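Local coordinates for protein vibralactone Cyclase (Boreostereum vibrans, PDB 6KD0) that catalyses the cyclization that forms the fused bicyclic beta-lactone of vibralactone, using an alpha/beta-hydrolase fold, at residues A[229-234]-A[278-283]; A[9-14]-A[305-310]; A[205-210]-A[274-279]; A[16-21]-A[315-320]. All coordinates share one frame; numbering follows the deposited sequence.

Contact 1: residues A[229-234]-A[278-283]; sequences EECRDA and CGWDPL
With SG of Cys231 anti to its own carbonyl carbon (chi1 -58°) and CG of Trp280 anti to its backbone N (chi1 -166°), the sulfur and the pyrrole corner of the indole converge just past the end of helix 227-230. The thiol lies at the ring edge, close to its plane, with Cys231 SG 4.0 Å from Trp280 CD1, a Cys sulfur-aromatic contact. It also packs on main chain, since the same SG is 3.6 Å from Asp281 N. Ala234 meets the corner obliquely, its CB 3.4 Å from Trp280 CD1; the type I turn from Cys231 to Ala234 presents both small side chains to the opposing loop. Pro282 completes the packing, with its CD 3.6 Å from Cys231 O.

The hydrogen bonds made here run within each segment or to residues outside. Arg232 N and NH1 reach Glu229 O from opposite faces of its carbonyl plane. Asp281 OD1 accepts a capping bond from Leu283 N at 3.0 Å, from above the carboxylate plane, while Asp281 OD2 bonds to His311 ND1. This geometry is consistent with Asp281 being the acid of a Ser177-His311-Asp281 triad, as in other alpha/beta hydrolases. The loop that carries Asp281 runs from strand 273-278 to helix 284-296, backed by the 231-234 turn, with Val242 of helix 239-249 packing on Pro282 and Leu283.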
loop_
_atom_site.group_PDB
_atom_site.type_symbol
_atom_site.label_atom_id
_atom_site.label_comp_id
_atom_site.label_asym_id
_atom_site.label_seq_id
_atom_site.Cartn_x
_atom_site.Cartn_y
_atom_site.Cartn_z
ATOM N N GLU A 229 -3.702 -13.224 17.285
ATOM C CA GLU A 229 -4.674 -13.963 18.087
ATOM C C GLU A 229 -5.757 -13.049 18.657
ATOM O O GLU A 229 -6.948 -13.386 18.615
ATOM C CB GLU A 229 -3.963 -14.691 19.231
ATOM C CG GLU A 229 -3.032 -15.793 18.786
ATOM C CD GLU A 229 -3.735 -16.856 17.975
ATOM O OE1 GLU A 229 -4.886 -17.214 18.322
ATOM O OE2 GLU A 229 -3.134 -17.338 16.994
ATOM N N GLU A 230 -5.349 -11.892 19.190
ATOM C CA GLU A 230 -6.303 -10.964 19.796
ATOM C C GLU A 230 -7.321 -10.474 18.771
ATOM O O GLU A 230 -8.506 -10.320 19.090
ATOM C CB GLU A 230 -5.556 -9.790 20.443
ATOM C CG GLU A 230 -6.343 -8.458 20.522
ATOM C CD GLU A 230 -5.436 -7.213 20.548
ATOM O OE1 GLU A 230 -5.957 -6.072 20.406
ATOM O OE2 GLU A 230 -4.202 -7.377 20.709
ATOM N N CYS A 231 -6.891 -10.251 17.526
ATOM C CA CYS A 231 -7.775 -9.812 16.455
ATOM C C CYS A 231 -8.059 -10.921 15.446
ATOM O O CYS A 231 -8.334 -10.640 14.277
ATOM C CB CYS A 231 -7.172 -8.597 15.751
ATOM S SG CYS A 231 -6.871 -7.206 16.857
ATOM N N ARG A 232 -7.999 -12.189 15.873
ATOM C CA ARG A 232 -8.138 -13.274 14.914
ATOM C C ARG A 232 -9.497 -13.287 14.232
ATOM O O ARG A 232 -9.621 -13.874 13.155
ATOM C CB ARG A 232 -7.890 -14.616 15.597
ATOM C CG ARG A 232 -8.921 -14.970 16.650
ATOM C CD ARG A 232 -8.447 -16.174 17.446
ATOM N NE ARG A 232 -9.414 -16.554 18.469
ATOM C CZ ARG A 232 -9.506 -15.981 19.665
ATOM N NH1 ARG A 232 -8.687 -14.992 19.998
ATOM N NH2 ARG A 232 -10.423 -16.396 20.528
ATOM N N ASP A 233 -10.523 -12.660 14.820
ATOM C CA ASP A 233 -11.841 -12.611 14.191
ATOM C C ASP A 233 -12.264 -11.183 13.854
ATOM O O ASP A 233 -13.459 -10.879 13.830
ATOM C CB ASP A 233 -12.896 -13.275 15.073
ATOM C CG ASP A 233 -12.614 -14.749 15.314
ATOM O OD1 ASP A 233 -12.344 -15.461 14.331
ATOM O OD2 ASP A 233 -12.671 -15.186 16.490
ATOM N N ALA A 234 -11.305 -10.306 13.559
ATOM C CA ALA A 234 -11.633 -8.903 13.354
ATOM C C ALA A 234 -12.445 -8.730 12.070
ATOM O O ALA A 234 -12.311 -9.515 11.128
ATOM C CB ALA A 234 -10.371 -8.052 13.284
ATOM N N CYS A 278 -4.109 0.246 11.268
ATOM C CA CYS A 278 -5.457 0.094 11.801
ATOM C C CYS A 278 -5.383 -0.753 13.063
ATOM O O CYS A 278 -4.683 -1.775 13.094
ATOM C CB CYS A 278 -6.394 -0.547 10.775
ATOM S SG CYS A 278 -6.714 0.529 9.365
ATOM N N GLY A 279 -6.128 -0.348 14.092
ATOM C CA GLY A 279 -5.975 -0.987 15.389
ATOM C C GLY A 279 -6.581 -2.375 15.463
ATOM O O GLY A 279 -6.060 -3.248 16.155
ATOM N N TRP A 280 -7.698 -2.597 14.778
ATOM C CA TRP A 280 -8.468 -3.830 14.932
ATOM C C TRP A 280 -8.174 -4.765 13.762
ATOM O O TRP A 280 -8.999 -4.971 12.877
ATOM C CB TRP A 280 -9.954 -3.500 15.014
ATOM C CG TRP A 280 -10.847 -4.607 15.498
ATOM C CD1 TRP A 280 -10.489 -5.882 15.855
ATOM C CD2 TRP A 280 -12.269 -4.530 15.665
ATOM N NE1 TRP A 280 -11.604 -6.595 16.243
ATOM C CE2 TRP A 280 -12.708 -5.786 16.131
ATOM C CE3 TRP A 280 -13.216 -3.521 15.453
ATOM C CZ2 TRP A 280 -14.054 -6.053 16.403
ATOM C CZ3 TRP A 280 -14.554 -3.793 15.724
ATOM C CH2 TRP A 280 -14.954 -5.045 16.193
ATOM N N ASP A 281 -6.975 -5.355 13.786
ATOM C CA ASP A 281 -6.385 -5.928 12.582
ATOM C C ASP A 281 -5.360 -6.972 13.010
ATOM O O ASP A 281 -4.442 -6.646 13.775
ATOM C CB ASP A 281 -5.752 -4.796 11.751
ATOM C CG ASP A 281 -5.166 -5.251 10.417
ATOM O OD1 ASP A 281 -5.076 -6.471 10.134
ATOM O OD2 ASP A 281 -4.787 -4.352 9.640
ATOM N N PRO A 282 -5.503 -8.232 12.580
ATOM C CA PRO A 282 -4.495 -9.251 12.942
ATOM C C PRO A 282 -3.097 -8.923 12.444
ATOM O O PRO A 282 -2.112 -9.343 13.069
ATOM C CB PRO A 282 -5.037 -10.531 12.283
ATOM C CG PRO A 282 -5.906 -10.032 11.158
ATOM C CD PRO A 282 -6.556 -8.789 11.709
ATOM N N LEU A 283 -2.975 -8.180 11.345
ATOM C CA LEU A 283 -1.674 -7.776 10.805
ATOM C C LEU A 283 -1.080 -6.561 11.509
ATOM O O LEU A 283 -0.025 -6.072 11.086
ATOM C CB LEU A 283 -1.808 -7.456 9.307
ATOM C CG LEU A 283 -2.164 -8.588 8.356
ATOM C CD1 LEU A 283 -2.132 -8.102 6.884
ATOM C CD2 LEU A 283 -1.247 -9.782 8.546
#

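Contact 2: residues A[9-14]-A[305-310]; sequences EGLSTA and MYPGVP
The carbonyl of Leu11 is the flat group that works here, met by Gly308 N tilted 32° from its plane; beside it the puckered ring of Pro307 is touched at CB by Leu11 CD2 and approached near CG by the poorly ordered Glu9 carboxylate. Two beta turns dock here, a type I turn from Gly10 to Thr13 against a type II turn from Tyr306 to Val309, at the corner where the chain leaves strand 301-307, the outermost strand on this side of the alpha/beta-hydrolase sheet. The bond from Gly308 N to Leu11 O is short, at 2.7 Å, and joins the turns directly. Gly308, with positive phi, comes so close to Thr13 O (3.1 Å from its CA) that a side chain would collide with that oxygen.

Leu11 carries the apolar part. Its CG stands anti to the carbonyl carbon (chi1 -76°), and the two methyls then divide: CD2 lies 3.5 Å from Pro307 CB, and CD1 lies 3.8 Å from Met305 CE, at the tip of a chain bent at chi2 and chi3. Shortening Leu11 to an alanine would probably open a gap over Pro307 and leave the Met305 methyl without its partner on this side. Met305 also packs on Arg284 and Leu288 of helix 284-296. The N-terminal turn is braced internally, Thr13 OG1 donating to Gly10 O at 2.9 Å.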
loop_
_atom_site.group_PDB
_atom_site.type_symbol
_atom_site.label_atom_id
_atom_site.label_comp_id
_atom_site.label_asym_id
_atom_site.label_seq_id
_atom_site.Cartn_x
_atom_site.Cartn_y
_atom_site.Cartn_z
ATOM N N GLU A 9 -4.023 0.956 23.761
ATOM C CA GLU A 9 -5.155 1.931 23.972
ATOM C C GLU A 9 -6.508 1.334 23.557
ATOM O O GLU A 9 -7.302 2.088 22.976
ATOM C CB GLU A 9 -4.997 3.348 23.398
ATOM C CG GLU A 9 -5.272 3.473 21.900
ATOM C CD GLU A 9 -4.766 4.768 21.304
ATOM O OE1 GLU A 9 -5.526 5.751 21.308
ATOM O OE2 GLU A 9 -3.616 4.797 20.854
ATOM N N GLY A 10 -6.811 0.078 23.905
ATOM C CA GLY A 10 -8.082 -0.473 23.397
ATOM C C GLY A 10 -8.115 -0.380 21.871
ATOM O O GLY A 10 -9.069 0.113 21.310
ATOM N N LEU A 11 -7.038 -0.803 21.238
ATOM C CA LEU A 11 -6.882 -0.774 19.786
ATOM C C LEU A 11 -7.967 -1.579 19.081
ATOM O O LEU A 11 -8.412 -1.188 17.999
ATOM C CB LEU A 11 -5.490 -1.281 19.405
ATOM C CG LEU A 11 -4.369 -0.270 19.662
ATOM C CD1 LEU A 11 -3.105 -0.603 18.911
ATOM C CD2 LEU A 11 -4.806 1.133 19.286
ATOM N N SER A 12 -8.431 -2.676 19.683
ATOM C CA SER A 12 -9.392 -3.569 19.047
ATOM C C SER A 12 -10.792 -3.500 19.656
ATOM O O SER A 12 -11.615 -4.394 19.418
ATOM C CB SER A 12 -8.875 -5.005 19.076
ATOM O OG SER A 12 -8.419 -5.352 20.359
ATOM N N THR A 13 -11.102 -2.451 20.409
ATOM C CA THR A 13 -12.479 -2.198 20.813
ATOM C C THR A 13 -13.116 -1.275 19.779
ATOM O O THR A 13 -12.533 -0.245 19.419
ATOM C CB THR A 13 -12.523 -1.572 22.207
ATOM O OG1 THR A 13 -11.763 -0.365 22.186
ATOM C CG2 THR A 13 -11.890 -2.495 23.237
ATOM N N ALA A 14 -14.311 -1.636 19.311
ATOM C CA ALA A 14 -14.907 -0.944 18.173
ATOM C C ALA A 14 -14.996 0.561 18.415
ATOM O O ALA A 14 -15.502 1.014 19.446
ATOM C CB ALA A 14 -16.288 -1.522 17.878
ATOM N N MET A 305 -1.767 5.744 14.048
ATOM C CA MET A 305 -2.603 4.619 14.448
ATOM C C MET A 305 -4.078 5.023 14.461
ATOM O O MET A 305 -4.441 6.062 15.032
ATOM C CB MET A 305 -2.173 4.095 15.826
ATOM C CG MET A 305 -3.130 3.066 16.424
ATOM S SD MET A 305 -3.210 1.492 15.503
ATOM C CE MET A 305 -1.542 0.848 15.752
ATOM N N TYR A 306 -4.929 4.210 13.831
ATOM C CA TYR A 306 -6.379 4.375 13.884
ATOM C C TYR A 306 -6.972 3.294 14.776
ATOM O O TYR A 306 -7.244 2.173 14.315
ATOM C CB TYR A 306 -6.992 4.327 12.480
ATOM C CG TYR A 306 -6.829 5.638 11.754
ATOM C CD1 TYR A 306 -5.586 6.048 11.292
ATOM C CD2 TYR A 306 -7.915 6.489 11.571
ATOM C CE1 TYR A 306 -5.434 7.258 10.653
ATOM C CE2 TYR A 306 -7.771 7.707 10.924
ATOM C CZ TYR A 306 -6.532 8.080 10.466
ATOM O OH TYR A 306 -6.373 9.291 9.827
ATOM N N PRO A 307 -7.182 3.569 16.066
ATOM C CA PRO A 307 -7.718 2.532 16.956
ATOM C C PRO A 307 -9.169 2.205 16.638
ATOM O O PRO A 307 -9.927 3.034 16.131
ATOM C CB PRO A 307 -7.583 3.140 18.359
ATOM C CG PRO A 307 -7.260 4.573 18.181
ATOM C CD PRO A 307 -6.813 4.809 16.772
ATOM N N GLY A 308 -9.540 0.963 16.933
ATOM C CA GLY A 308 -10.925 0.532 16.856
ATOM C C GLY A 308 -11.510 0.402 15.465
ATOM O O GLY A 308 -12.737 0.277 15.337
ATOM N N VAL A 309 -10.691 0.434 14.419
ATOM C CA VAL A 309 -11.217 0.199 13.074
ATOM C C VAL A 309 -10.422 -0.900 12.380
ATOM O O VAL A 309 -9.225 -1.089 12.661
ATOM C CB VAL A 309 -11.231 1.488 12.238
ATOM C CG1 VAL A 309 -12.387 2.364 12.697
ATOM C CG2 VAL A 309 -9.925 2.223 12.367
ATOM N N PRO A 310 -11.052 -1.642 11.476
ATOM C CA PRO A 310 -10.403 -2.804 10.868
ATOM C C PRO A 310 -9.551 -2.455 9.647
ATOM O O PRO A 310 -9.551 -1.342 9.116
ATOM C CB PRO A 310 -11.596 -3.669 10.468
ATOM C CG PRO A 310 -12.629 -2.669 10.089
ATOM C CD PRO A 310 -12.479 -1.566 11.109
#

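Contact 3: residues A[205-210]-A[274-279]; sequences LVQYPP and FFMSCG
Leu205 and Phe274 lie side by side in a closely packed parallel strand pair inside the alpha/beta-hydrolase sheet, the axes of strands 205-207 and 274-278 running 4.9 Å apart and 7° from parallel. Val206 N donates to Phe274 O at 3.0 Å, Val206 O accepts from Met276 N, and Tyr208 N reaches Met276 O at 2.7 Å. On one face Leu205 CD1 lies 3.6 Å from Phe274 CD1, and Gln207 CG runs beside Met276 SD. On the other, Val206 CG2 approaches Phe275 CD2 obliquely, at 3.5 Å, and Pro209 CD comes from the opposite direction to Phe275 CZ.

After the Tyr208 N bond the backbone pairing stops and the contact thins to side chains. Tyr208 CG is placed between the backbone N and the carbonyl carbon (chi1 42°), and the ring's CD2 meets Cys278 SG at 3.7 Å, an oblique sulfur-aromatic contact. This end is buried too, for Tyr208 also touches Ser177, Asp281 and His311 of the putative triad. Backbone bonds therefore fix the register of the two strands, while softer sulfur and ring contacts line the end near the likely active site.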
loop_
_atom_site.group_PDB
_atom_site.type_symbol
_atom_site.label_atom_id
_atom_site.label_comp_id
_atom_site.label_asym_id
_atom_site.label_seq_id
_atom_site.Cartn_x
_atom_site.Cartn_y
_atom_site.Cartn_z
ATOM N N LEU A 205 5.408 5.521 1.728
ATOM C CA LEU A 205 4.199 5.483 2.539
ATOM C C LEU A 205 3.606 4.092 2.436
ATOM O O LEU A 205 3.472 3.565 1.328
ATOM C CB LEU A 205 3.172 6.517 2.065
ATOM C CG LEU A 205 1.916 6.667 2.936
ATOM C CD1 LEU A 205 1.433 8.111 2.899
ATOM C CD2 LEU A 205 0.793 5.731 2.495
ATOM N N VAL A 206 3.238 3.499 3.573
ATOM C CA VAL A 206 2.522 2.228 3.513
ATOM C C VAL A 206 1.341 2.254 4.472
ATOM O O VAL A 206 1.350 2.937 5.504
ATOM C CB VAL A 206 3.433 1.003 3.793
ATOM C CG1 VAL A 206 4.543 0.914 2.756
ATOM C CG2 VAL A 206 4.006 1.070 5.185
ATOM N N GLN A 207 0.309 1.498 4.120
ATOM C CA GLN A 207 -0.871 1.361 4.963
ATOM C C GLN A 207 -1.030 -0.107 5.317
ATOM O O GLN A 207 -1.193 -0.942 4.422
ATOM C CB GLN A 207 -2.126 1.882 4.252
ATOM C CG GLN A 207 -1.983 3.276 3.641
ATOM C CD GLN A 207 -3.098 3.611 2.656
ATOM O OE1 GLN A 207 -3.501 2.771 1.850
ATOM N NE2 GLN A 207 -3.589 4.851 2.701
ATOM N N TYR A 208 -0.989 -0.412 6.619
ATOM C CA TYR A 208 -1.273 -1.714 7.225
ATOM C C TYR A 208 -0.789 -2.904 6.390
ATOM O O TYR A 208 -1.595 -3.776 6.063
ATOM C CB TYR A 208 -2.789 -1.821 7.530
ATOM C CG TYR A 208 -3.772 -1.295 6.476
ATOM C CD1 TYR A 208 -4.116 -2.055 5.368
ATOM C CD2 TYR A 208 -4.381 -0.038 6.606
ATOM C CE1 TYR A 208 -5.012 -1.595 4.410
ATOM C CE2 TYR A 208 -5.275 0.436 5.641
ATOM C CZ TYR A 208 -5.591 -0.350 4.552
ATOM O OH TYR A 208 -6.470 0.079 3.569
ATOM N N PRO A 209 0.504 -2.997 6.057
ATOM C CA PRO A 209 1.006 -4.126 5.209
ATOM C C PRO A 209 1.270 -5.382 6.020
ATOM O O PRO A 209 1.625 -5.299 7.205
ATOM C CB PRO A 209 2.332 -3.576 4.652
ATOM C CG PRO A 209 2.827 -2.684 5.789
ATOM C CD PRO A 209 1.561 -1.989 6.289
ATOM N N PRO A 210 1.158 -6.567 5.409
ATOM C CA PRO A 210 1.847 -7.736 5.968
ATOM C C PRO A 210 3.343 -7.530 5.801
ATOM O O PRO A 210 3.793 -6.866 4.863
ATOM C CB PRO A 210 1.335 -8.913 5.121
ATOM C CG PRO A 210 0.896 -8.277 3.805
ATOM C CD PRO A 210 0.536 -6.840 4.093
ATOM N N PHE A 274 6.418 6.812 6.170
ATOM C CA PHE A 274 5.151 7.201 6.776
ATOM C C PHE A 274 4.282 5.949 6.831
ATOM O O PHE A 274 3.901 5.405 5.786
ATOM C CB PHE A 274 4.480 8.322 5.979
ATOM C CG PHE A 274 3.257 8.925 6.648
ATOM C CD1 PHE A 274 2.001 8.367 6.477
ATOM C CD2 PHE A 274 3.367 10.085 7.400
ATOM C CE1 PHE A 274 0.884 8.933 7.075
ATOM C CE2 PHE A 274 2.256 10.657 8.006
ATOM C CZ PHE A 274 1.009 10.079 7.841
ATOM N N PHE A 275 3.971 5.503 8.046
ATOM C CA PHE A 275 3.331 4.222 8.291
ATOM C C PHE A 275 1.945 4.459 8.871
ATOM O O PHE A 275 1.788 5.237 9.820
ATOM C CB PHE A 275 4.184 3.387 9.251
ATOM C CG PHE A 275 3.874 1.930 9.224
ATOM C CD1 PHE A 275 2.739 1.441 9.845
ATOM C CD2 PHE A 275 4.730 1.040 8.576
ATOM C CE1 PHE A 275 2.448 0.083 9.817
ATOM C CE2 PHE A 275 4.440 -0.320 8.552
ATOM C CZ PHE A 275 3.304 -0.786 9.171
ATOM N N MET A 276 0.937 3.811 8.296
ATOM C CA MET A 276 -0.436 3.968 8.752
ATOM C C MET A 276 -0.958 2.612 9.187
ATOM O O MET A 276 -0.859 1.642 8.435
ATOM C CB MET A 276 -1.314 4.551 7.647
ATOM C CG MET A 276 -0.752 5.819 7.083
ATOM S SD MET A 276 -1.837 6.535 5.855
ATOM C CE MET A 276 -3.118 7.215 6.911
ATOM N N SER A 277 -1.528 2.549 10.385
ATOM C CA SER A 277 -1.949 1.296 10.990
ATOM C C SER A 277 -3.412 1.370 11.397
ATOM O O SER A 277 -3.897 2.421 11.824
ATOM C CB SER A 277 -1.088 0.967 12.212
ATOM O OG SER A 277 -1.355 -0.348 12.710
ATOM N N CYS A 278 -4.109 0.246 11.268
ATOM C CA CYS A 278 -5.457 0.094 11.801
ATOM C C CYS A 278 -5.383 -0.753 13.063
ATOM O O CYS A 278 -4.683 -1.775 13.094
ATOM C CB CYS A 278 -6.394 -0.547 10.775
ATOM S SG CYS A 278 -6.714 0.529 9.365
ATOM N N GLY A 279 -6.128 -0.348 14.092
ATOM C CA GLY A 279 -5.975 -0.987 15.389
ATOM C C GLY A 279 -6.581 -2.375 15.463
ATOM O O GLY A 279 -6.060 -3.248 16.155
#

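Contact 4: residues A[16-21]-A[315-320]; sequences PEFAPV and MLFRSM
An apolar aromatic cluster with one thioether joins Phe18 and Val21 of the N-terminal helix 18-24 to Phe317 and Met320 in the turn between helices 313-316 and 321-338, far apart along the chain. Its centre is a T-shaped stack: Phe18 turns its edge to the face of Phe317, the centroids 5.7 Å apart and the planes at 80°. Phe18 CE1 leads the approach, 3.9 Å from Phe317 CE2. Val21 slides past the same aromatic ring, its CG1 meeting Phe317 CD1 obliquely at 3.4 Å.

Met320 lies along Phe18 and the backbone of Glu17 and Phe18. Its chain is extended to SD and then bent at chi3 (75°), which lays the methyl CE 3.8 Å from Phe18 CA and 3.7 Å from Glu17 O, while SD sits at the edge of the Phe18 ring, 3.9 Å from CD1, a Met-aromatic contact. Val21 CG2 touches Met320 CG from the other branch. The type I turn from Phe317 to Met320, closed by Met320 N to Phe317 O at 2.9 Å, sets both side chains toward the helix.

Replacing Phe317 by a serine would probably leave the Phe18 edge and Val21 CG1 without the ring they pack on. Phe317 also meets Phe25 edge-to-face, and Phe18 touches Val309 and Pro310. Cohesion between the two segments thus comes from dispersion and ring-edge electrostatics, the sulfur probably favoured beside the weakly positive rim of Phe18.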
loop_
_atom_site.group_PDB
_atom_site.type_symbol
_atom_site.label_atom_id
_atom_site.label_comp_id
_atom_site.label_asym_id
_atom_site.label_seq_id
_atom_site.Cartn_x
_atom_site.Cartn_y
_atom_site.Cartn_z
ATOM N N PRO A 16 -16.578 4.054 18.309
ATOM C CA PRO A 16 -18.019 4.359 18.372
ATOM C C PRO A 16 -18.630 4.715 17.038
ATOM O O PRO A 16 -19.822 4.464 16.835
ATOM C CB PRO A 16 -18.077 5.557 19.334
ATOM C CG PRO A 16 -16.862 5.441 20.153
ATOM C CD PRO A 16 -15.804 4.901 19.237
ATOM N N GLU A 17 -17.863 5.320 16.125
ATOM C CA GLU A 17 -18.407 5.646 14.815
ATOM C C GLU A 17 -18.449 4.428 13.910
ATOM O O GLU A 17 -19.228 4.408 12.947
ATOM C CB GLU A 17 -17.604 6.772 14.160
ATOM C CG GLU A 17 -17.831 8.126 14.817
ATOM C CD GLU A 17 -16.806 9.178 14.421
ATOM O OE1 GLU A 17 -16.346 9.174 13.253
ATOM O OE2 GLU A 17 -16.463 10.009 15.291
ATOM N N PHE A 18 -17.648 3.402 14.203
ATOM C CA PHE A 18 -17.606 2.237 13.333
ATOM C C PHE A 18 -18.644 1.172 13.674
ATOM O O PHE A 18 -19.165 0.517 12.766
ATOM C CB PHE A 18 -16.222 1.585 13.363
ATOM C CG PHE A 18 -16.117 0.402 12.450
ATOM C CD1 PHE A 18 -16.178 0.570 11.075
ATOM C CD2 PHE A 18 -15.988 -0.874 12.960
ATOM C CE1 PHE A 18 -16.095 -0.515 10.225
ATOM C CE2 PHE A 18 -15.907 -1.958 12.115
ATOM C CZ PHE A 18 -15.961 -1.772 10.742
ATOM N N ALA A 19 -18.933 0.952 14.958
ATOM C CA ALA A 19 -19.872 -0.104 15.346
ATOM C C ALA A 19 -21.212 -0.024 14.617
ATOM O O ALA A 19 -21.658 -1.056 14.084
ATOM C CB ALA A 19 -20.067 -0.082 16.872
ATOM N N PRO A 20 -21.894 1.130 14.528
ATOM C CA PRO A 20 -23.182 1.130 13.805
ATOM C C PRO A 20 -23.032 0.869 12.315
ATOM O O PRO A 20 -23.844 0.135 11.719
ATOM C CB PRO A 20 -23.766 2.526 14.084
ATOM C CG PRO A 20 -22.698 3.337 14.692
ATOM C CD PRO A 20 -21.572 2.445 15.113
ATOM N N VAL A 21 -21.989 1.437 11.702
ATOM C CA VAL A 21 -21.732 1.203 10.282
ATOM C C VAL A 21 -21.488 -0.274 10.028
ATOM O O VAL A 21 -21.982 -0.846 9.047
ATOM C CB VAL A 21 -20.538 2.047 9.802
ATOM C CG1 VAL A 21 -20.146 1.649 8.393
ATOM C CG2 VAL A 21 -20.884 3.524 9.870
ATOM N N MET A 315 -11.462 1.853 2.624
ATOM C CA MET A 315 -11.805 1.477 1.255
ATOM C C MET A 315 -13.212 0.930 1.154
ATOM O O MET A 315 -13.852 1.042 0.102
ATOM C CB MET A 315 -10.839 0.416 0.725
ATOM C CG MET A 315 -9.388 0.867 0.658
ATOM S SD MET A 315 -9.109 2.240 -0.475
ATOM C CE MET A 315 -9.384 1.419 -2.047
ATOM N N LEU A 316 -13.702 0.340 2.227
ATOM C CA LEU A 316 -15.043 -0.213 2.233
ATOM C C LEU A 316 -16.078 0.737 2.812
ATOM O O LEU A 316 -17.269 0.564 2.536
ATOM C CB LEU A 316 -15.056 -1.527 3.014
ATOM C CG LEU A 316 -14.701 -2.740 2.149
ATOM C CD1 LEU A 316 -13.180 -2.818 1.839
ATOM C CD2 LEU A 316 -15.195 -4.007 2.788
ATOM N N PHE A 317 -15.664 1.735 3.592
ATOM C CA PHE A 317 -16.609 2.630 4.255
ATOM C C PHE A 317 -16.164 4.077 4.105
ATOM O O PHE A 317 -16.166 4.841 5.064
ATOM C CB PHE A 317 -16.747 2.251 5.726
ATOM C CG PHE A 317 -17.129 0.815 5.943
ATOM C CD1 PHE A 317 -18.439 0.409 5.789
ATOM C CD2 PHE A 317 -16.173 -0.135 6.276
ATOM C CE1 PHE A 317 -18.807 -0.917 5.974
ATOM C CE2 PHE A 317 -16.529 -1.471 6.468
ATOM C CZ PHE A 317 -17.849 -1.863 6.313
ATOM N N ARG A 318 -15.777 4.479 2.890
ATOM C CA ARG A 318 -15.202 5.810 2.703
ATOM C C ARG A 318 -16.153 6.925 3.132
ATOM O O ARG A 318 -15.694 8.021 3.470
ATOM C CB ARG A 318 -14.784 6.012 1.241
ATOM C CG ARG A 318 -14.002 7.321 0.988
ATOM C CD ARG A 318 -12.683 7.330 1.777
ATOM N NE ARG A 318 -11.780 6.348 1.171
ATOM C CZ ARG A 318 -10.963 6.615 0.155
ATOM N NH1 ARG A 318 -10.893 7.852 -0.338
ATOM N NH2 ARG A 318 -10.211 5.651 -0.375
ATOM N N SER A 319 -17.462 6.670 3.166
ATOM C CA SER A 319 -18.389 7.736 3.533
ATOM C C SER A 319 -18.318 8.064 5.021
ATOM O O SER A 319 -18.808 9.121 5.432
ATOM C CB SER A 319 -19.814 7.365 3.124
ATOM O OG SER A 319 -20.264 6.230 3.842
ATOM N N MET A 320 -17.707 7.201 5.832
ATOM C CA MET A 320 -17.440 7.546 7.222
ATOM C C MET A 320 -16.556 8.780 7.276
ATOM O O MET A 320 -15.624 8.924 6.479
ATOM C CB MET A 320 -16.736 6.398 7.951
ATOM C CG MET A 320 -17.600 5.225 8.356
ATOM S SD MET A 320 -16.585 3.951 9.133
ATOM C CE MET A 320 -16.270 4.661 10.746
#

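In the fold
Contact 3 is the core of the set, all buried and about 8 Å from the chain centre to its own, and the only one built on regular strand pairing. The centres of contacts 1, 2 and 4 lie 18 to 20 Å out and join loops, turns and helix ends; contacts 1 and 4 are still buried, whereas contact 2 is only partly so. Contacts 1 and 3 share Cys278 and Gly279, so the two follow each other along the end of strand 273-278; contact 2 reaches the neighbouring strand, and Tyr306 O probably bonds Gly279 N. Contacts 2 and 4 both fasten the N-terminal segment to the later chain. Backbone hydrogen bonds cross contacts 3 and 2, whereas contacts 1 and 4 rely on sulfur, ring and aliphatic packing.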